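Local coordinates for hypothetical protein (PDB 4M8R), which is of unknown function but joins an N-terminal Ig-like domain to a WD40-like domain of probable beta-propeller fold, at residues A[31-35]-A[36-40]; A[70-74]-A[75-79]. All coordinates share one frame; numbering follows the deposited sequence.

Contact 1. Residues A[31-35]-A[36-40]; sequences VHIYG and DGFQE. With PO4 (phosphate ion), chain F.
Phe38 turns its ring back toward the strand it has just left, so that Ile33 and Gly35 meet different parts of the same ring. Gly35 and the carbonyl carbon of Tyr34 lie at the ring's rim, near its plane: CE2 of Phe38 comes within 3.4 Å of Gly35 O and 3.7 Å of Tyr34 C. Ile33 approaches obliquely, and the two side chains cross at about a right angle. Its CG2 branch does the touching, 3.6 Å from Phe38 CZ; with CG1 of Ile33 beside the backbone N (chi1 -72°), CG2 takes the position anti to that N. An alanine in place of Phe38 would remove the ring and would probably leave Ile33 CG2 without its apolar partner and open a gap beside the backbone of Gly35. Gly35 itself has a phi of 151°, at which a side chain would run into the preceding carbonyl oxygen, and a CB there would also press on Phe38 CE2. At the other end of 31-35, His32 presents the edge of its imidazole to a phosphate ion, probably from the crystallisation liquor. The NE2 hydrogen points to phosphate O2, 2.7 Å from NE2, with a moderately bent N-H...O angle of 149°, and the phosphorus lies in the ring plane. ND1 of His32 is hydrogen-bonded to Glu20 OE2, an arrangement that would fix the rotation of the ring. Residues 31-35 belong to strand 30-36 of the Ig-like domain, set between strands 16-18 and 76-80; Asp36 ends the strand, and the loop from Gly37 onward leads to strand 43-50. Inside the domain, Met77 of strand 76-80 packs against both Ile33 and Phe38, while from strand 88-96 Ile92 meets Ile33 and Leu94 meets Phe38.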
loop_
_atom_site.group_PDB
_atom_site.type_symbol
_atom_site.label_atom_id
_atom_site.label_comp_id
_atom_site.label_asym_id
_atom_site.label_seq_id
_atom_site.Cartn_x
_atom_site.Cartn_y
_atom_site.Cartn_z
ATOM N N VAL A 31 35.499 6.058 10.013
ATOM C CA VAL A 31 36.260 5.307 9.017
ATOM C C VAL A 31 37.239 6.251 8.323
ATOM O O VAL A 31 36.903 7.400 8.043
ATOM C CB VAL A 31 35.313 4.646 7.998
ATOM C CG1 VAL A 31 36.041 4.250 6.719
ATOM C CG2 VAL A 31 34.646 3.437 8.634
ATOM N N HIS A 32 38.446 5.757 8.051
ATOM C CA HIS A 32 39.519 6.582 7.506
ATOM C C HIS A 32 39.809 6.252 6.062
ATOM O O HIS A 32 39.890 5.084 5.683
ATOM C CB HIS A 32 40.787 6.388 8.316
ATOM C CG HIS A 32 40.612 6.703 9.763
ATOM N ND1 HIS A 32 40.154 5.776 10.672
ATOM C CD2 HIS A 32 40.800 7.849 10.455
ATOM C CE1 HIS A 32 40.086 6.331 11.868
ATOM N NE2 HIS A 32 40.473 7.589 11.764
ATOM N N ILE A 33 39.976 7.303 5.270
ATOM C CA ILE A 33 40.294 7.192 3.864
ATOM C C ILE A 33 41.658 7.813 3.641
ATOM O O ILE A 33 41.949 8.865 4.200
ATOM C CB ILE A 33 39.258 7.947 3.023
ATOM C CG1 ILE A 33 37.939 7.185 3.026
ATOM C CG2 ILE A 33 39.751 8.135 1.595
ATOM C CD1 ILE A 33 36.768 8.031 2.567
ATOM N N TYR A 34 42.479 7.168 2.820
ATOM C CA TYR A 34 43.820 7.661 2.527
ATOM C C TYR A 34 44.073 7.706 1.027
ATOM O O TYR A 34 43.341 7.101 0.250
ATOM C CB TYR A 34 44.878 6.798 3.221
ATOM C CG TYR A 34 44.878 5.348 2.808
ATOM C CD1 TYR A 34 45.629 4.913 1.726
ATOM C CD2 TYR A 34 44.132 4.409 3.511
ATOM C CE1 TYR A 34 45.638 3.576 1.351
ATOM C CE2 TYR A 34 44.131 3.074 3.148
ATOM C CZ TYR A 34 44.889 2.659 2.068
ATOM O OH TYR A 34 44.888 1.333 1.709
ATOM N N GLY A 35 45.120 8.426 0.639
ATOM C CA GLY A 35 45.514 8.559 -0.760
ATOM C C GLY A 35 46.202 9.883 -1.041
ATOM O O GLY A 35 46.271 10.744 -0.173
ATOM N N ASP A 36 46.725 10.032 -2.255
ATOM C CA ASP A 36 47.377 11.268 -2.685
ATOM C C ASP A 36 46.523 11.947 -3.746
ATOM O O ASP A 36 46.066 11.293 -4.680
ATOM C CB ASP A 36 48.767 10.967 -3.254
ATOM C CG ASP A 36 49.675 10.261 -2.254
ATOM O OD1 ASP A 36 49.587 10.561 -1.041
ATOM O OD2 ASP A 36 50.485 9.408 -2.683
ATOM N N GLY A 37 46.291 13.247 -3.586
ATOM C CA GLY A 37 45.585 14.041 -4.595
ATOM C C GLY A 37 44.169 14.475 -4.246
ATOM O O GLY A 37 43.418 14.886 -5.126
ATOM N N PHE A 38 43.793 14.405 -2.972
ATOM C CA PHE A 38 42.495 14.927 -2.551
ATOM C C PHE A 38 42.434 16.435 -2.750
ATOM O O PHE A 38 43.468 17.110 -2.758
ATOM C CB PHE A 38 42.205 14.567 -1.095
ATOM C CG PHE A 38 41.985 13.099 -0.877
ATOM C CD1 PHE A 38 40.729 12.537 -1.064
ATOM C CD2 PHE A 38 43.034 12.277 -0.500
ATOM C CE1 PHE A 38 40.528 11.182 -0.867
ATOM C CE2 PHE A 38 42.836 10.925 -0.302
ATOM C CZ PHE A 38 41.585 10.374 -0.484
ATOM N N GLN A 39 41.218 16.954 -2.912
ATOM C CA GLN A 39 41.009 18.366 -3.220
ATOM C C GLN A 39 39.889 18.956 -2.376
ATOM O O GLN A 39 38.998 18.236 -1.926
ATOM C CB GLN A 39 40.682 18.540 -4.699
ATOM C CG GLN A 39 41.743 17.981 -5.633
ATOM C CD GLN A 39 41.554 18.412 -7.078
ATOM O OE1 GLN A 39 40.597 19.109 -7.415
ATOM N NE2 GLN A 39 42.476 18.000 -7.941
ATOM N N GLU A 40 39.945 20.270 -2.159
ATOM C CA GLU A 40 38.879 20.983 -1.458
ATOM C C GLU A 40 37.581 20.762 -2.215
ATOM O O GLU A 40 37.521 20.965 -3.429
ATOM C CB GLU A 40 39.152 22.489 -1.404
ATOM C CG GLU A 40 40.328 22.917 -0.538
ATOM C CD GLU A 40 40.701 24.380 -0.750
ATOM O OE1 GLU A 40 39.783 25.225 -0.868
ATOM O OE2 GLU A 40 41.913 24.688 -0.798
HETATM P P PO4 F . 40.362 10.570 13.784
HETATM O O1 PO4 F . 41.853 10.373 13.613
HETATM O O2 PO4 F . 39.663 9.229 13.761
HETATM O O3 PO4 F . 40.072 11.221 15.117
HETATM O O4 PO4 F . 39.852 11.444 12.657
#

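Contact 2. Residues A[70-74]-A[75-79]; sequences VERHS and NGMSI. With PO4 (phosphate ion), chain F.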
loop_
_atom_site.group_PDB
_atom_site.type_symbol
_atom_site.label_atom_id
_atom_site.label_comp_id
_atom_site.label_asym_id
_atom_site.label_seq_id
_atom_site.Cartn_x
_atom_site.Cartn_y
_atom_site.Cartn_z
ATOM N N VAL A 70 34.283 14.211 8.700
ATOM C CA VAL A 70 34.650 14.742 10.015
ATOM C C VAL A 70 35.986 15.490 9.974
ATOM O O VAL A 70 36.099 16.571 10.530
ATOM C CB VAL A 70 34.716 13.602 11.062
ATOM C CG1 VAL A 70 35.150 14.126 12.427
ATOM C CG2 VAL A 70 33.362 12.913 11.162
ATOM N N GLU A 71 36.991 14.896 9.337
ATOM C CA GLU A 71 38.319 15.501 9.194
ATOM C C GLU A 71 38.700 15.470 7.732
ATOM O O GLU A 71 38.261 14.596 6.990
ATOM C CB GLU A 71 39.382 14.728 9.986
ATOM C CG GLU A 71 39.162 14.670 11.492
ATOM C CD GLU A 71 39.353 16.010 12.178
ATOM O OE1 GLU A 71 40.185 16.817 11.705
ATOM O OE2 GLU A 71 38.672 16.251 13.202
ATOM N N ARG A 72 39.540 16.411 7.326
ATOM C CA ARG A 72 39.892 16.560 5.923
ATOM C C ARG A 72 41.327 17.069 5.777
ATOM O O ARG A 72 41.679 18.096 6.357
ATOM C CB ARG A 72 38.905 17.526 5.264
ATOM C CG ARG A 72 39.018 17.629 3.753
ATOM C CD ARG A 72 38.270 18.853 3.253
ATOM N NE ARG A 72 36.823 18.743 3.445
ATOM C CZ ARG A 72 35.975 18.173 2.587
ATOM N NH1 ARG A 72 36.414 17.626 1.452
ATOM N NH2 ARG A 72 34.672 18.143 2.870
ATOM N N HIS A 73 42.144 16.334 5.021
ATOM C CA HIS A 73 43.489 16.779 4.630
ATOM C C HIS A 73 43.734 16.416 3.163
ATOM O O HIS A 73 42.869 15.840 2.500
ATOM C CB HIS A 73 44.610 16.142 5.482
ATOM C CG HIS A 73 44.137 15.422 6.710
ATOM N ND1 HIS A 73 44.144 14.044 6.825
ATOM C CD2 HIS A 73 43.660 15.894 7.883
ATOM C CE1 HIS A 73 43.676 13.705 8.013
ATOM N NE2 HIS A 73 43.374 14.807 8.674
ATOM N N SER A 74 44.927 16.743 2.672
ATOM C CA SER A 74 45.320 16.425 1.298
ATOM C C SER A 74 45.729 14.964 1.141
ATOM O O SER A 74 45.715 14.449 0.019
ATOM C CB SER A 74 46.480 17.318 0.863
ATOM O OG SER A 74 47.593 17.138 1.723
ATOM N N ASN A 75 46.083 14.308 2.254
ATOM C CA ASN A 75 46.484 12.898 2.234
ATOM C C ASN A 75 45.369 11.934 2.652
ATOM O O ASN A 75 45.543 10.723 2.605
ATOM C CB ASN A 75 47.740 12.664 3.084
ATOM C CG ASN A 75 47.648 13.279 4.467
ATOM O OD1 ASN A 75 46.586 13.299 5.086
ATOM N ND2 ASN A 75 48.774 13.780 4.960
ATOM N N GLY A 76 44.216 12.469 3.050
ATOM C CA GLY A 76 43.079 11.626 3.417
ATOM C C GLY A 76 41.978 12.333 4.183
ATOM O O GLY A 76 42.011 13.547 4.362
HETATM N N MSE A 77 40.983 11.567 4.628
HETATM C CA MSE A 77 39.815 12.138 5.300
HETATM C C MSE A 77 39.186 11.145 6.234
HETATM O O MSE A 77 39.334 9.942 6.058
HETATM C CB MSE A 77 38.792 12.641 4.274
HETATM C CG MSE A 77 38.759 11.868 2.952
HETATM SE SE MSE A 77 38.116 13.049 1.495
HETATM C CE MSE A 77 36.691 13.967 2.471
ATOM N N SER A 78 38.499 11.655 7.252
ATOM C CA SER A 78 37.738 10.836 8.192
ATOM C C SER A 78 36.250 11.011 7.921
ATOM O O SER A 78 35.776 12.139 7.782
ATOM C CB SER A 78 38.034 11.257 9.633
ATOM O OG SER A 78 39.421 11.220 9.911
ATOM N N ILE A 79 35.517 9.904 7.847
ATOM C CA ILE A 79 34.068 9.959 7.646
ATOM C C ILE A 79 33.352 9.203 8.751
ATOM O O ILE A 79 33.936 8.325 9.378
ATOM C CB ILE A 79 33.654 9.389 6.275
ATOM C CG1 ILE A 79 33.930 7.886 6.192
ATOM C CG2 ILE A 79 34.391 10.127 5.171
ATOM C CD1 ILE A 79 33.614 7.278 4.842
HETATM P P PO4 F . 40.362 10.570 13.784
HETATM O O1 PO4 F . 41.853 10.373 13.613
HETATM O O2 PO4 F . 39.663 9.229 13.761
HETATM O O3 PO4 F . 40.072 11.221 15.117
HETATM O O4 PO4 F . 39.852 11.444 12.657
#
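Glu71 and Ser78 face each other across a beta hairpin, and the side chain of Glu71 passes the serine before reaching the phosphate. Its CB lies 3.5 Å from Ser78 OG; CG, set beside the backbone N (chi1 -61°), moves on to 3.5 Å from phosphate O4. A bend at chi2 (-69°) then leads the carboxylate away from strand 76-80. Ser78 OG donates a hydrogen bond to the same phosphate O4, 2.8 Å away. Here the backbone forms a classic beta bulge, Val70 and Glu71 both facing Ser78: Val70 N gives a hydrogen bond of 2.7 Å to Ser78 O, and Glu71 N adds a weak one to the same oxygen. Arg72 and the selenomethionine Met77 occupy the other face and run alongside each other in the same direction, with Met77 CE over the guanidinium at 3.8 Å from Arg72 NH1; that nitrogen is hydrogen-bonded to Asp42 O. Near the turn, His73 N is bonded to Gly76 O at 2.9 Å. The hairpin joins strands 60-72 and 76-80, which lie between strands 43-50 and 30-36 in the sheet; Val44 packs on Met77, and His32 on Ser78.

Both contacts are local, and both are partly buried in the Ig-like domain. Contact 1 follows the end of one strand into a loop, whereas contact 2 pairs two strands through backbone hydrogen bonds. Strands 30-36 and 76-80 are neighbours, and probable hydrogen bonds from Val31 N to Ile79 O and from Ile33 N to Met77 O, each 2.8 Å, join the contacts. The face that carries Ile33 and Met77 is largely apolar, with Arg72 at its border, and apolar side chains of both contacts meet there. The other side is polar: His32 and Ser78 hold one phosphate from adjacent strands. The turn at 73-75 is exposed, yet Ser74 O still packs against Phe38 CD2.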